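Long-range contacts in bromo domain-containing protein (Trypanosoma cruzi, PDB 6NEY), which probably recognises acetylated lysines, as on histone tails, through a bromodomain, consistent with a role in chromatin-linked transcription: residues P25-L30 / A99-R104; Y10-L15 / A67-V72; G29-D34 / L83-C88. One frame throughout, in Å; residues are numbered along the deposited sequence.

Contact 1: residues P25-L30 / A99-R104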
ATOM      1  N   PRO A  25       2.419  13.993   1.679  1.00 20.80           N
ATOM      2  CA  PRO A  25       1.701  15.244   1.429  1.00 21.80           C
ATOM      3  C   PRO A  25       1.646  15.631  -0.060  1.00 20.62           C
ATOM      4  O   PRO A  25       0.624  16.118  -0.494  1.00 18.49           O
ATOM      5  CB  PRO A  25       2.534  16.287   2.194  1.00 22.64           C
ATOM      6  CG  PRO A  25       3.257  15.515   3.257  1.00 23.28           C
ATOM      7  CD  PRO A  25       3.454  14.124   2.716  1.00 22.76           C
ATOM      8  N   GLN A  26       2.724  15.384  -0.812  1.00 19.82           N
ATOM      9  CA  GLN A  26       2.821  15.755  -2.252  1.00 19.01           C
ATOM     10  C   GLN A  26       1.764  15.001  -3.075  1.00 17.95           C
ATOM     11  O   GLN A  26       1.429  15.462  -4.191  1.00 18.29           O
ATOM     12  CB  GLN A  26       4.237  15.513  -2.786  1.00 20.15           C
ATOM     13  CG  GLN A  26       4.631  14.053  -2.823  1.00 21.28           C
ATOM     14  CD  GLN A  26       5.910  13.862  -3.588  1.00 22.51           C
ATOM     15  OE1 GLN A  26       5.900  13.807  -4.823  1.00 25.17           O
ATOM     16  NE2 GLN A  26       6.992  13.756  -2.841  1.00 22.18           N
ATOM     17  N   ASP A  27       1.241  13.883  -2.558  1.00 18.53           N
ATOM     18  CA  ASP A  27       0.274  13.016  -3.289  1.00 19.33           C
ATOM     19  C   ASP A  27      -1.174  13.447  -3.004  1.00 20.06           C
ATOM     20  O   ASP A  27      -2.105  12.787  -3.545  1.00 18.99           O
ATOM     21  CB  ASP A  27       0.527  11.543  -2.965  1.00 18.85           C
ATOM     22  CG  ASP A  27       1.876  11.005  -3.411  1.00 20.70           C
ATOM     23  OD1 ASP A  27       2.499  11.610  -4.329  1.00 19.71           O
ATOM     24  OD2 ASP A  27       2.315  10.006  -2.806  1.00 20.16           O
ATOM     25  N   GLU A  28      -1.363  14.530  -2.218  1.00 20.05           N
ATOM     26  CA  GLU A  28      -2.647  15.273  -2.057  1.00 22.03           C
ATOM     27  C   GLU A  28      -3.785  14.302  -1.722  1.00 21.32           C
ATOM     28  O   GLU A  28      -4.928  14.503  -2.212  1.00 22.64           O
ATOM     29  CB  GLU A  28      -2.982  16.194  -3.237  1.00 23.99           C
ATOM     30  CG  GLU A  28      -3.164  15.524  -4.578  1.00 23.87           C
ATOM     31  CD  GLU A  28      -3.540  16.497  -5.689  1.00 28.94           C
ATOM     32  OE1 GLU A  28      -2.643  17.197  -6.174  1.00 24.18           O
ATOM     33  OE2 GLU A  28      -4.747  16.568  -6.054  1.00 28.86           O
ATOM     34  N   GLY A  29      -3.491  13.331  -0.862  1.00 20.11           N
ATOM     35  CA  GLY A  29      -4.482  12.456  -0.228  1.00 22.26           C
ATOM     36  C   GLY A  29      -5.056  11.440  -1.202  1.00 21.20           C
ATOM     37  O   GLY A  29      -6.041  10.807  -0.852  1.00 20.07           O
ATOM     38  N   LEU A  30      -4.464  11.293  -2.386  1.00 20.93           N
ATOM     39  CA  LEU A  30      -5.033  10.441  -3.459  1.00 22.53           C
ATOM     40  C   LEU A  30      -5.230   9.017  -2.925  1.00 20.84           C
ATOM     41  O   LEU A  30      -6.273   8.434  -3.198  1.00 21.21           O
ATOM     42  CB  LEU A  30      -4.086  10.490  -4.658  1.00 23.12           C
ATOM     43  CG  LEU A  30      -4.501   9.754  -5.926  1.00 26.59           C
ATOM     44  CD1 LEU A  30      -5.922  10.108  -6.361  1.00 28.41           C
ATOM     45  CD2 LEU A  30      -3.511  10.106  -7.040  1.00 25.16           C
ATOM     46  N   ALA A  99      -2.923  10.833 -12.482  1.00 21.03           N
ATOM     47  CA  ALA A  99      -2.285   9.606 -13.009  1.00 20.46           C
ATOM     48  C   ALA A  99      -0.767   9.744 -12.826  1.00 18.50           C
ATOM     49  O   ALA A  99      -0.152   8.719 -12.489  1.00 19.07           O
ATOM     50  CB  ALA A  99      -2.665   9.357 -14.444  1.00 21.42           C
ATOM     51  N   ASN A 100      -0.227  10.959 -12.958  1.00 19.23           N
ATOM     52  CA  ASN A 100       1.232  11.234 -12.773  1.00 19.88           C
ATOM     53  C   ASN A 100       1.581  10.977 -11.311  1.00 19.69           C
ATOM     54  O   ASN A 100       2.628  10.403 -11.035  1.00 19.64           O
ATOM     55  CB  ASN A 100       1.630  12.661 -13.159  1.00 22.62           C
ATOM     56  CG  ASN A 100       1.505  12.916 -14.648  1.00 25.20           C
ATOM     57  OD1 ASN A 100       1.380  11.968 -15.432  1.00 22.22           O
ATOM     58  ND2 ASN A 100       1.591  14.181 -15.033  1.00 25.70           N
ATOM     59  N   ILE A 101       0.727  11.416 -10.390  1.00 19.52           N
ATOM     60  CA  ILE A 101       0.939  11.125  -8.949  1.00 18.44           C
ATOM     61  C   ILE A 101       0.909   9.612  -8.755  1.00 17.73           C
ATOM     62  O   ILE A 101       1.748   9.113  -8.048  1.00 18.89           O
ATOM     63  CB  ILE A 101      -0.102  11.835  -8.070  1.00 18.10           C
ATOM     64  CG1 ILE A 101       0.136  13.349  -8.055  1.00 19.54           C
ATOM     65  CG2 ILE A 101      -0.104  11.230  -6.673  1.00 18.17           C
ATOM     66  CD1 ILE A 101      -1.024  14.148  -7.464  1.00 19.50           C
ATOM     67  N   ALA A 102      -0.082   8.910  -9.301  1.00 17.86           N
ATOM     68  CA  ALA A 102      -0.220   7.452  -9.074  1.00 19.33           C
ATOM     69  C   ALA A 102       1.070   6.738  -9.497  1.00 18.53           C
ATOM     70  O   ALA A 102       1.539   5.847  -8.735  1.00 18.29           O
ATOM     71  CB  ALA A 102      -1.402   6.884  -9.813  1.00 18.59           C
ATOM     72  N   GLU A 103       1.622   7.082 -10.659  1.00 20.43           N
ATOM     73  CA  GLU A 103       2.831   6.374 -11.185  1.00 21.54           C
ATOM     74  C   GLU A 103       4.049   6.729 -10.308  1.00 21.12           C
ATOM     75  O   GLU A 103       4.858   5.812 -10.000  1.00 20.64           O
ATOM     76  CB  GLU A 103       3.121   6.675 -12.662  1.00 21.88           C
ATOM     77  CG  GLU A 103       4.174   5.720 -13.213  1.00 22.88           C
ATOM     78  CD  GLU A 103       4.481   5.813 -14.697  1.00 25.02           C
ATOM     79  OE1 GLU A 103       4.046   6.782 -15.338  1.00 25.80           O
ATOM     80  OE2 GLU A 103       5.227   4.934 -15.177  1.00 25.65           O
ATOM     81  N   ARG A 104       4.172   7.973  -9.850  1.00 19.90           N
ATOM     82  CA  ARG A 104       5.309   8.330  -8.960  1.00 19.76           C
ATOM     83  C   ARG A 104       5.128   7.608  -7.615  1.00 19.19           C
ATOM     84  O   ARG A 104       6.143   7.149  -7.016  1.00 18.01           O
ATOM     85  CB  ARG A 104       5.415   9.842  -8.764  1.00 21.96           C
ATOM     86  CG  ARG A 104       5.919  10.611  -9.976  1.00 22.15           C
ATOM     87  CD  ARG A 104       6.234  12.045  -9.580  1.00 23.70           C
ATOM     88  NE  ARG A 104       5.063  12.768  -9.108  1.00 21.50           N
ATOM     89  CZ  ARG A 104       4.254  13.520  -9.855  1.00 24.00           C
ATOM     90  NH1 ARG A 104       3.225  14.147  -9.295  1.00 23.58           N
ATOM     91  NH2 ARG A 104       4.487  13.691 -11.141  1.00 25.41           N
TER
HETATM   92  O   HOH W   1       3.753  12.965  -6.338  1.00 21.28           O
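Ile101 on helix 97-124 meets residues Asp27, Glu28 and Leu30 of the loop. Its two branches do different work. CG2, anti to the backbone N, packs on Leu30 CD2 at 3.6 Å. It also lies 3.5 Å from Asp27 OD1, where the two side chains run antiparallel, side by side. The other branch ends in CD1, which lies 3.8 Å from Glu28 CG. Glu28 lies roughly perpendicular to Ile101 there. A type I' turn from Asp27 to Leu30, with Leu30 N hydrogen-bonded to Asp27 O, sets these residues around the isoleucine. The loop is the start of the ZA loop of the bromodomain, a left-handed four-helix bundle whose last helix is 97-124.

The polar link runs through one water. It donates to Gln26 OE1 at 2.8 Å and to Asp27 OD1 at 2.7 Å. It accepts from Arg104 NE at 3.1 Å, at the edge of the guanidinium and in its plane. One face of that guanidinium lies over Asn100 O of its own helix. Asp27 OD2 forms a salt bridge with Arg24. The charges of Asp27 and Arg104 probably attract across the water, with OD1 and NE 5.5 Å apart.

Contact 2: residues Y10-L15 / A67-V72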
ATOM      1  N   TYR A  10       7.910 -10.179  10.213  1.00 20.20           N
ATOM      2  CA  TYR A  10       7.830  -8.711  10.390  1.00 20.85           C
ATOM      3  C   TYR A  10       6.935  -8.325  11.559  1.00 22.17           C
ATOM      4  O   TYR A  10       5.806  -8.777  11.674  1.00 25.55           O
ATOM      5  CB  TYR A  10       7.379  -8.024   9.100  1.00 20.35           C
ATOM      6  CG  TYR A  10       8.198  -8.365   7.891  1.00 20.73           C
ATOM      7  CD1 TYR A  10       9.564  -8.146   7.881  1.00 21.28           C
ATOM      8  CD2 TYR A  10       7.625  -8.931   6.769  1.00 19.99           C
ATOM      9  CE1 TYR A  10      10.338  -8.448   6.775  1.00 21.37           C
ATOM     10  CE2 TYR A  10       8.380  -9.227   5.648  1.00 20.89           C
ATOM     11  CZ  TYR A  10       9.737  -8.991   5.653  1.00 20.93           C
ATOM     12  OH  TYR A  10      10.510  -9.303   4.573  1.00 24.13           O
ATOM     13  N   PRO A  11       7.395  -7.408  12.431  1.00 21.23           N
ATOM     14  CA  PRO A  11       6.560  -6.920  13.521  1.00 21.67           C
ATOM     15  C   PRO A  11       5.476  -5.983  12.964  1.00 22.32           C
ATOM     16  O   PRO A  11       5.774  -5.162  12.117  1.00 19.80           O
ATOM     17  CB  PRO A  11       7.500  -6.178  14.480  1.00 21.06           C
ATOM     18  CG  PRO A  11       8.846  -6.115  13.775  1.00 21.94           C
ATOM     19  CD  PRO A  11       8.723  -6.772  12.411  1.00 22.07           C
ATOM     20  N   GLU A  12       4.229  -6.143  13.432  1.00 23.11           N
ATOM     21  CA  GLU A  12       3.098  -5.285  12.990  1.00 25.35           C
ATOM     22  C   GLU A  12       3.479  -3.814  13.176  1.00 23.24           C
ATOM     23  O   GLU A  12       3.132  -2.993  12.307  1.00 22.61           O
ATOM     24  CB  GLU A  12       1.830  -5.604  13.786  1.00 28.12           C
ATOM     25  CG  GLU A  12       1.182  -6.894  13.383  1.00 32.55           C
ATOM     26  CD  GLU A  12       1.933  -8.130  13.816  1.00 36.79           C
ATOM     27  OE1 GLU A  12       2.691  -8.067  14.843  1.00 33.67           O
ATOM     28  OE2 GLU A  12       1.792  -9.146  13.104  1.00 45.30           O
ATOM     29  N   GLU A  13       4.191  -3.475  14.255  1.00 21.64           N
ATOM     30  CA  GLU A  13       4.497  -2.063  14.567  1.00 23.68           C
ATOM     31  C   GLU A  13       5.315  -1.445  13.423  1.00 21.54           C
ATOM     32  O   GLU A  13       5.079  -0.279  13.058  1.00 21.74           O
ATOM     33  CB  GLU A  13       5.201  -1.962  15.917  1.00 25.39           C
ATOM     34  CG  GLU A  13       4.350  -2.445  17.090  1.00 31.71           C
ATOM     35  CD  GLU A  13       4.375  -3.931  17.444  1.00 34.67           C
ATOM     36  OE1 GLU A  13       4.917  -4.759  16.635  1.00 29.17           O
ATOM     37  OE2 GLU A  13       3.828  -4.275  18.548  1.00 34.79           O
ATOM     38  N   GLU A  14       6.245  -2.210  12.865  1.00 22.47           N
ATOM     39  CA  GLU A  14       7.117  -1.742  11.765  1.00 20.78           C
ATOM     40  C   GLU A  14       6.329  -1.640  10.465  1.00 19.95           C
ATOM     41  O   GLU A  14       6.591  -0.701   9.707  1.00 19.80           O
ATOM     42  CB  GLU A  14       8.334  -2.648  11.596  1.00 20.60           C
ATOM     43  CG  GLU A  14       9.332  -2.476  12.705  1.00 21.58           C
ATOM     44  CD  GLU A  14      10.599  -3.287  12.505  1.00 22.84           C
ATOM     45  OE1 GLU A  14      10.646  -4.111  11.530  1.00 22.22           O
ATOM     46  OE2 GLU A  14      11.538  -3.088  13.306  1.00 22.72           O
ATOM     47  N   LEU A  15       5.417  -2.577  10.200  1.00 19.67           N
ATOM     48  CA  LEU A  15       4.628  -2.583   8.953  1.00 20.22           C
ATOM     49  C   LEU A  15       3.611  -1.433   8.987  1.00 20.55           C
ATOM     50  O   LEU A  15       3.327  -0.851   7.935  1.00 20.22           O
ATOM     51  CB  LEU A  15       3.971  -3.953   8.758  1.00 20.81           C
ATOM     52  CG  LEU A  15       4.923  -5.113   8.459  1.00 22.42           C
ATOM     53  CD1 LEU A  15       4.173  -6.354   8.000  1.00 26.59           C
ATOM     54  CD2 LEU A  15       5.966  -4.735   7.420  1.00 23.19           C
ATOM     55  N   ALA A  67      -1.948  -8.995   8.878  1.00 31.20           N
ATOM     56  CA  ALA A  67      -2.300  -9.478   7.520  1.00 30.13           C
ATOM     57  C   ALA A  67      -1.029  -9.728   6.691  1.00 28.89           C
ATOM     58  O   ALA A  67      -1.001 -10.686   5.888  1.00 27.61           O
ATOM     59  CB  ALA A  67      -3.204  -8.478   6.846  1.00 32.32           C
ATOM     60  N   TYR A  68       0.013  -8.907   6.883  1.00 28.64           N
ATOM     61  CA  TYR A  68       1.192  -8.836   5.976  1.00 25.85           C
ATOM     62  C   TYR A  68       2.449  -9.490   6.578  1.00 26.03           C
ATOM     63  O   TYR A  68       3.440  -9.643   5.836  1.00 26.57           O
ATOM     64  CB  TYR A  68       1.523  -7.370   5.658  1.00 25.41           C
ATOM     65  CG  TYR A  68       0.445  -6.563   4.986  1.00 25.53           C
ATOM     66  CD1 TYR A  68      -0.267  -7.030   3.884  1.00 27.35           C
ATOM     67  CD2 TYR A  68       0.178  -5.275   5.426  1.00 25.13           C
ATOM     68  CE1 TYR A  68      -1.227  -6.243   3.258  1.00 25.43           C
ATOM     69  CE2 TYR A  68      -0.762  -4.474   4.808  1.00 27.45           C
ATOM     70  CZ  TYR A  68      -1.484  -4.962   3.730  1.00 27.78           C
ATOM     71  OH  TYR A  68      -2.411  -4.129   3.162  1.00 25.08           O
ATOM     72  N   SER A  69       2.433  -9.875   7.855  1.00 24.11           N
ATOM     73  CA  SER A  69       3.666 -10.147   8.656  1.00 25.58           C
ATOM     74  C   SER A  69       4.325 -11.482   8.274  1.00 27.70           C
ATOM     75  O   SER A  69       5.467 -11.713   8.728  1.00 25.03           O
ATOM     76  CB  SER A  69       3.375 -10.110  10.122  1.00 25.93           C
ATOM     77  OG  SER A  69       2.904  -8.835  10.530  1.00 28.48           O
ATOM     78  N   TYR A  70       3.630 -12.348   7.526  1.00 28.33           N
ATOM     79  CA  TYR A  70       4.074 -13.729   7.197  1.00 31.11           C
ATOM     80  C   TYR A  70       4.586 -13.835   5.755  1.00 30.21           C
ATOM     81  O   TYR A  70       5.066 -14.926   5.411  1.00 30.58           O
ATOM     82  CB  TYR A  70       2.952 -14.728   7.495  1.00 33.16           C
ATOM     83  CG  TYR A  70       2.576 -14.738   8.952  1.00 33.00           C
ATOM     84  CD1 TYR A  70       1.667 -13.825   9.455  1.00 35.59           C
ATOM     85  CD2 TYR A  70       3.192 -15.599   9.847  1.00 35.47           C
ATOM     86  CE1 TYR A  70       1.354 -13.784  10.803  1.00 37.11           C
ATOM     87  CE2 TYR A  70       2.887 -15.578  11.197  1.00 37.05           C
ATOM     88  CZ  TYR A  70       1.969 -14.662  11.678  1.00 36.19           C
ATOM     89  OH  TYR A  70       1.653 -14.634  13.002  1.00 41.36           O
ATOM     90  N   ASP A  71       4.531 -12.769   4.950  1.00 30.31           N
ATOM     91  CA  ASP A  71       5.025 -12.779   3.543  1.00 32.05           C
ATOM     92  C   ASP A  71       6.439 -12.205   3.495  1.00 30.47           C
ATOM     93  O   ASP A  71       6.566 -10.995   3.643  1.00 27.21           O
ATOM     94  CB  ASP A  71       4.176 -11.929   2.593  1.00 36.09           C
ATOM     95  CG  ASP A  71       2.746 -12.394   2.395  1.00 40.22           C
ATOM     96  OD1 ASP A  71       2.460 -13.587   2.682  1.00 41.56           O
ATOM     97  OD2 ASP A  71       1.934 -11.558   1.932  1.00 39.98           O
ATOM     98  N   VAL A  72       7.461 -13.014   3.217  1.00 29.46           N
ATOM     99  CA  VAL A  72       8.867 -12.511   3.257  1.00 30.05           C
ATOM    100  C   VAL A  72       9.029 -11.347   2.259  1.00 28.86           C
ATOM    101  O   VAL A  72       9.774 -10.397   2.585  1.00 25.20           O
ATOM    102  CB  VAL A  72       9.899 -13.636   3.043  1.00 30.29           C
ATOM    103  CG1 VAL A  72       9.912 -14.184   1.626  1.00 31.94           C
ATOM    104  CG2 VAL A  72      11.284 -13.166   3.442  1.00 31.37           C
TER
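Tyr10 and Ser69 bring the two backbones within 4.7 Å, CA to CA. Tyr10 N donates to Ser69 O at 3.2 Å, using a lone pair in the carbonyl plane. The bond is bent, with an angle of 137° at the hydrogen. Segment 67-72 folds as a type I turn from Tyr68 to Asp71, closed by a weak bond from Asp71 N to Tyr68 O.

The Tyr10 ring lies with one edge along the exit of this turn. Asp71 O comes in the ring plane, 3.2 Å from Tyr10 CE2. Val72 O is in the plane as well and accepts a hydrogen bond from Tyr10 OH. The modelled OH to O distance is only 2.4 Å, so its exact length is doubtful.

Ser69 OG donates to Glu12 OE2 at 2.8 Å. It approaches from above the carboxylate plane, 59° out of it. Glu12 can reach it because its chain bends about the CB-CG bond (chi2 72°). The other oxygen, OE1, forms a salt bridge with Lys8, and Glu66 brings a like charge near OE2. This crowding of acids could raise the proton affinity of Glu12, with Lys8 acting against it. Leu15 CD1 packs on Tyr68 CB at 3.7 Å, one helical turn beyond the N-cap residue Pro11. Tyr68 OH is hydrogen-bonded to Asp80.

The contact joins the start of helix 12-21 to the AB loop of the bromodomain bundle, between helices 56-64 and 75-92. Tyr68 reaches both of those helices. Helix 97-124 closes another side: Tyr116 meets the Tyr10 ring with planes at about 55° and also touches Leu15, while Lys120 touches Tyr10.

Contact 3: residues G29-D34 / L83-C88; sequences GLFSMD and LMVNNC
Phe31 meets Met84 and Cys88, one turn apart on the helix. The CB of Phe31 points toward helix 75-92, and CD1 and CE1 of its ring make the contacts, with CG anti to the carbonyl carbon (chi1 -59°). Phe31 CD1 lies 3.8 Å from Met84 CB, and the two side chains pass at a slant. Phe31 CE1 touches Cys88 CB at 3.9 Å.

One polar atom meets the ring. Met84 O lies at the ring edge, in its plane, 3.5 Å from Phe31 CE1. The same carbonyl accepts the helical bond from Cys88 N.

Two sulfurs flank the aromatic group obliquely. Met84 SD is 5.3 Å from the ring centroid and 57° off the normal, a Met-aromatic contact. Cys88 SG stands at the same distance, 58° off the normal. SG also nestles against the fork of Leu30, 3.8 Å from Leu30 CD2 and 3.9 Å from Leu30 CD1. Leu30 CG in turn sits over one face of the Phe31 ring, toward its rim.

Phe31 probably matches the phenylalanine of the WPF shelf, which in many bromodomains borders the acetyl-lysine pocket. The ring is wedged between three helices. Helix 75-92 meets it through Met84, Val85 and Cys88, helix 97-124 adds a stacked Phe105 and Ala102, and Leu56 at the start of helix 56-64 touches Phe31 and Met84. A backbone hydrogen bond also joins Phe31 to Leu56.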
ATOM      1  N   GLY A  29      -3.491  13.331  -0.862  1.00 20.11           N
ATOM      2  CA  GLY A  29      -4.482  12.456  -0.228  1.00 22.26           C
ATOM      3  C   GLY A  29      -5.056  11.440  -1.202  1.00 21.20           C
ATOM      4  O   GLY A  29      -6.041  10.807  -0.852  1.00 20.07           O
ATOM      5  N   LEU A  30      -4.464  11.293  -2.386  1.00 20.93           N
ATOM      6  CA  LEU A  30      -5.033  10.441  -3.459  1.00 22.53           C
ATOM      7  C   LEU A  30      -5.230   9.017  -2.925  1.00 20.84           C
ATOM      8  O   LEU A  30      -6.273   8.434  -3.198  1.00 21.21           O
ATOM      9  CB  LEU A  30      -4.086  10.490  -4.658  1.00 23.12           C
ATOM     10  CG  LEU A  30      -4.501   9.754  -5.926  1.00 26.59           C
ATOM     11  CD1 LEU A  30      -5.922  10.108  -6.361  1.00 28.41           C
ATOM     12  CD2 LEU A  30      -3.511  10.106  -7.040  1.00 25.16           C
ATOM     13  N   PHE A  31      -4.283   8.495  -2.144  1.00 19.71           N
ATOM     14  CA  PHE A  31      -4.312   7.093  -1.665  1.00 20.61           C
ATOM     15  C   PHE A  31      -4.678   7.028  -0.184  1.00 21.01           C
ATOM     16  O   PHE A  31      -4.768   5.911   0.342  1.00 23.95           O
ATOM     17  CB  PHE A  31      -2.984   6.416  -2.030  1.00 20.43           C
ATOM     18  CG  PHE A  31      -2.769   6.443  -3.519  1.00 21.18           C
ATOM     19  CD1 PHE A  31      -3.591   5.691  -4.344  1.00 20.86           C
ATOM     20  CD2 PHE A  31      -1.827   7.283  -4.093  1.00 20.55           C
ATOM     21  CE1 PHE A  31      -3.434   5.724  -5.723  1.00 21.50           C
ATOM     22  CE2 PHE A  31      -1.697   7.339  -5.474  1.00 20.51           C
ATOM     23  CZ  PHE A  31      -2.492   6.561  -6.279  1.00 20.23           C
ATOM     24  N   SER A  32      -4.836   8.153   0.509  1.00 21.56           N
ATOM     25  CA  SER A  32      -5.067   8.094   1.974  1.00 26.00           C
ATOM     26  C   SER A  32      -6.510   8.489   2.276  1.00 31.22           C
ATOM     27  O   SER A  32      -6.991   8.098   3.341  1.00 30.73           O
ATOM     28  CB  SER A  32      -4.088   8.916   2.731  1.00 26.69           C
ATOM     29  OG  SER A  32      -3.897  10.189   2.119  1.00 26.25           O
ATOM     30  N   MET A  33      -7.159   9.215   1.358  1.00 34.19           N
ATOM     31  CA  MET A  33      -8.579   9.620   1.508  1.00 36.85           C
ATOM     32  C   MET A  33      -9.450   8.363   1.464  1.00 36.66           C
ATOM     33  O   MET A  33      -9.074   7.368   0.792  1.00 36.19           O
ATOM     34  CB  MET A  33      -9.024  10.635   0.442  1.00 38.54           C
ATOM     35  CG  MET A  33      -9.424  10.052  -0.904  1.00 39.69           C
ATOM     36  SD  MET A  33     -10.163  11.336  -2.002  1.00 44.08           S
ATOM     37  CE  MET A  33      -8.715  11.922  -2.883  1.00 42.60           C
ATOM     38  N   ASP A  34     -10.566   8.402   2.189  1.00 37.21           N
ATOM     39  CA  ASP A  34     -11.617   7.353   2.148  1.00 36.85           C
ATOM     40  C   ASP A  34     -12.615   7.769   1.056  1.00 36.61           C
ATOM     41  O   ASP A  34     -13.470   8.651   1.341  1.00 39.79           O
ATOM     42  CB  ASP A  34     -12.235   7.197   3.534  1.00 41.33           C
ATOM     43  CG  ASP A  34     -13.249   6.075   3.656  1.00 44.46           C
ATOM     44  OD1 ASP A  34     -13.726   5.590   2.604  1.00 47.39           O
ATOM     45  OD2 ASP A  34     -13.551   5.699   4.809  1.00 47.41           O
ATOM     46  N   LEU A  83      -3.339  -2.420  -6.409  1.00 25.23           N
ATOM     47  CA  LEU A  83      -4.808  -2.301  -6.571  1.00 26.12           C
ATOM     48  C   LEU A  83      -5.206  -0.826  -6.416  1.00 25.66           C
ATOM     49  O   LEU A  83      -5.973  -0.361  -7.250  1.00 26.28           O
ATOM     50  CB  LEU A  83      -5.511  -3.197  -5.549  1.00 30.80           C
ATOM     51  CG  LEU A  83      -7.039  -3.139  -5.562  1.00 32.15           C
ATOM     52  CD1 LEU A  83      -7.604  -3.738  -6.845  1.00 33.52           C
ATOM     53  CD2 LEU A  83      -7.604  -3.833  -4.342  1.00 35.82           C
ATOM     54  N   MET A  84      -4.741  -0.137  -5.362  1.00 22.82           N
ATOM     55  CA  MET A  84      -4.976   1.320  -5.151  1.00 25.47           C
ATOM     56  C   MET A  84      -4.620   2.097  -6.421  1.00 24.78           C
ATOM     57  O   MET A  84      -5.380   2.991  -6.832  1.00 22.52           O
ATOM     58  CB  MET A  84      -4.051   1.899  -4.078  1.00 28.01           C
ATOM     59  CG  MET A  84      -4.551   1.891  -2.702  1.00 32.59           C
ATOM     60  SD  MET A  84      -3.093   2.300  -1.684  1.00 26.93           S
ATOM     61  CE  MET A  84      -3.139   0.849  -0.638  1.00 29.28           C
ATOM     62  N   VAL A  85      -3.431   1.824  -6.964  1.00 23.19           N
ATOM     63  CA  VAL A  85      -2.855   2.542  -8.131  1.00 21.88           C
ATOM     64  C   VAL A  85      -3.752   2.252  -9.345  1.00 23.46           C
ATOM     65  O   VAL A  85      -4.249   3.213  -9.987  1.00 22.61           O
ATOM     66  CB  VAL A  85      -1.384   2.108  -8.325  1.00 23.02           C
ATOM     67  CG1 VAL A  85      -0.801   2.528  -9.668  1.00 23.32           C
ATOM     68  CG2 VAL A  85      -0.523   2.643  -7.192  1.00 24.18           C
ATOM     69  N   ASN A  86      -4.056   0.974  -9.580  1.00 23.42           N
ATOM     70  CA  ASN A  86      -4.813   0.557 -10.794  1.00 26.26           C
ATOM     71  C   ASN A  86      -6.243   1.110 -10.715  1.00 28.20           C
ATOM     72  O   ASN A  86      -6.766   1.542 -11.750  1.00 31.47           O
ATOM     73  CB  ASN A  86      -4.734  -0.953 -11.010  1.00 25.79           C
ATOM     74  CG  ASN A  86      -3.345  -1.392 -11.410  1.00 31.29           C
ATOM     75  N   ASN A  87      -6.839   1.144  -9.529  1.00 29.69           N
ATOM     76  CA  ASN A  87      -8.173   1.766  -9.299  1.00 30.64           C
ATOM     77  C   ASN A  87      -8.151   3.263  -9.629  1.00 30.54           C
ATOM     78  O   ASN A  87      -9.132   3.767 -10.202  1.00 31.93           O
ATOM     79  CB  ASN A  87      -8.651   1.531  -7.872  1.00 31.48           C
ATOM     80  CG  ASN A  87      -9.132   0.107  -7.673  1.00 30.43           C
ATOM     81  OD1 ASN A  87      -9.188  -0.679  -8.622  1.00 31.87           O
ATOM     82  ND2 ASN A  87      -9.462  -0.229  -6.438  1.00 31.45           N
ATOM     83  N   CYS A  88      -7.071   3.959  -9.284  1.00 28.62           N
ATOM     84  CA  CYS A  88      -6.881   5.377  -9.643  1.00 26.78           C
ATOM     85  C   CYS A  88      -6.885   5.520 -11.174  1.00 25.45           C
ATOM     86  O   CYS A  88      -7.591   6.402 -11.685  1.00 26.38           O
ATOM     87  CB  CYS A  88      -5.619   5.913  -8.990  1.00 26.73           C
ATOM     88  SG  CYS A  88      -5.341   7.652  -9.357  1.00 29.00           S
TER

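How the contacts relate
From the N terminus, contact 2 closes the chain from residues 10-15 to loop 67-72. The chain then leaves helix 12-21 into the ZA loop, where contacts 1 and 3 both begin and share Gly29 and Leu30. Contact 3 closes on helix 75-92 and contact 1 on the next helix, 97-124, a wider loop from the same start. Contact 2 crosses both. Contacts 1 and 3 touch, with Ala102 CA 3.7 Å from Phe31 CZ. They fix the ZA loop to helices 75-92 and 97-124. Contact 2 fixes the start of helix 12-21 to the AB loop on the opposite side of the chain's centre, its own centre 25 Å from that of contact 1.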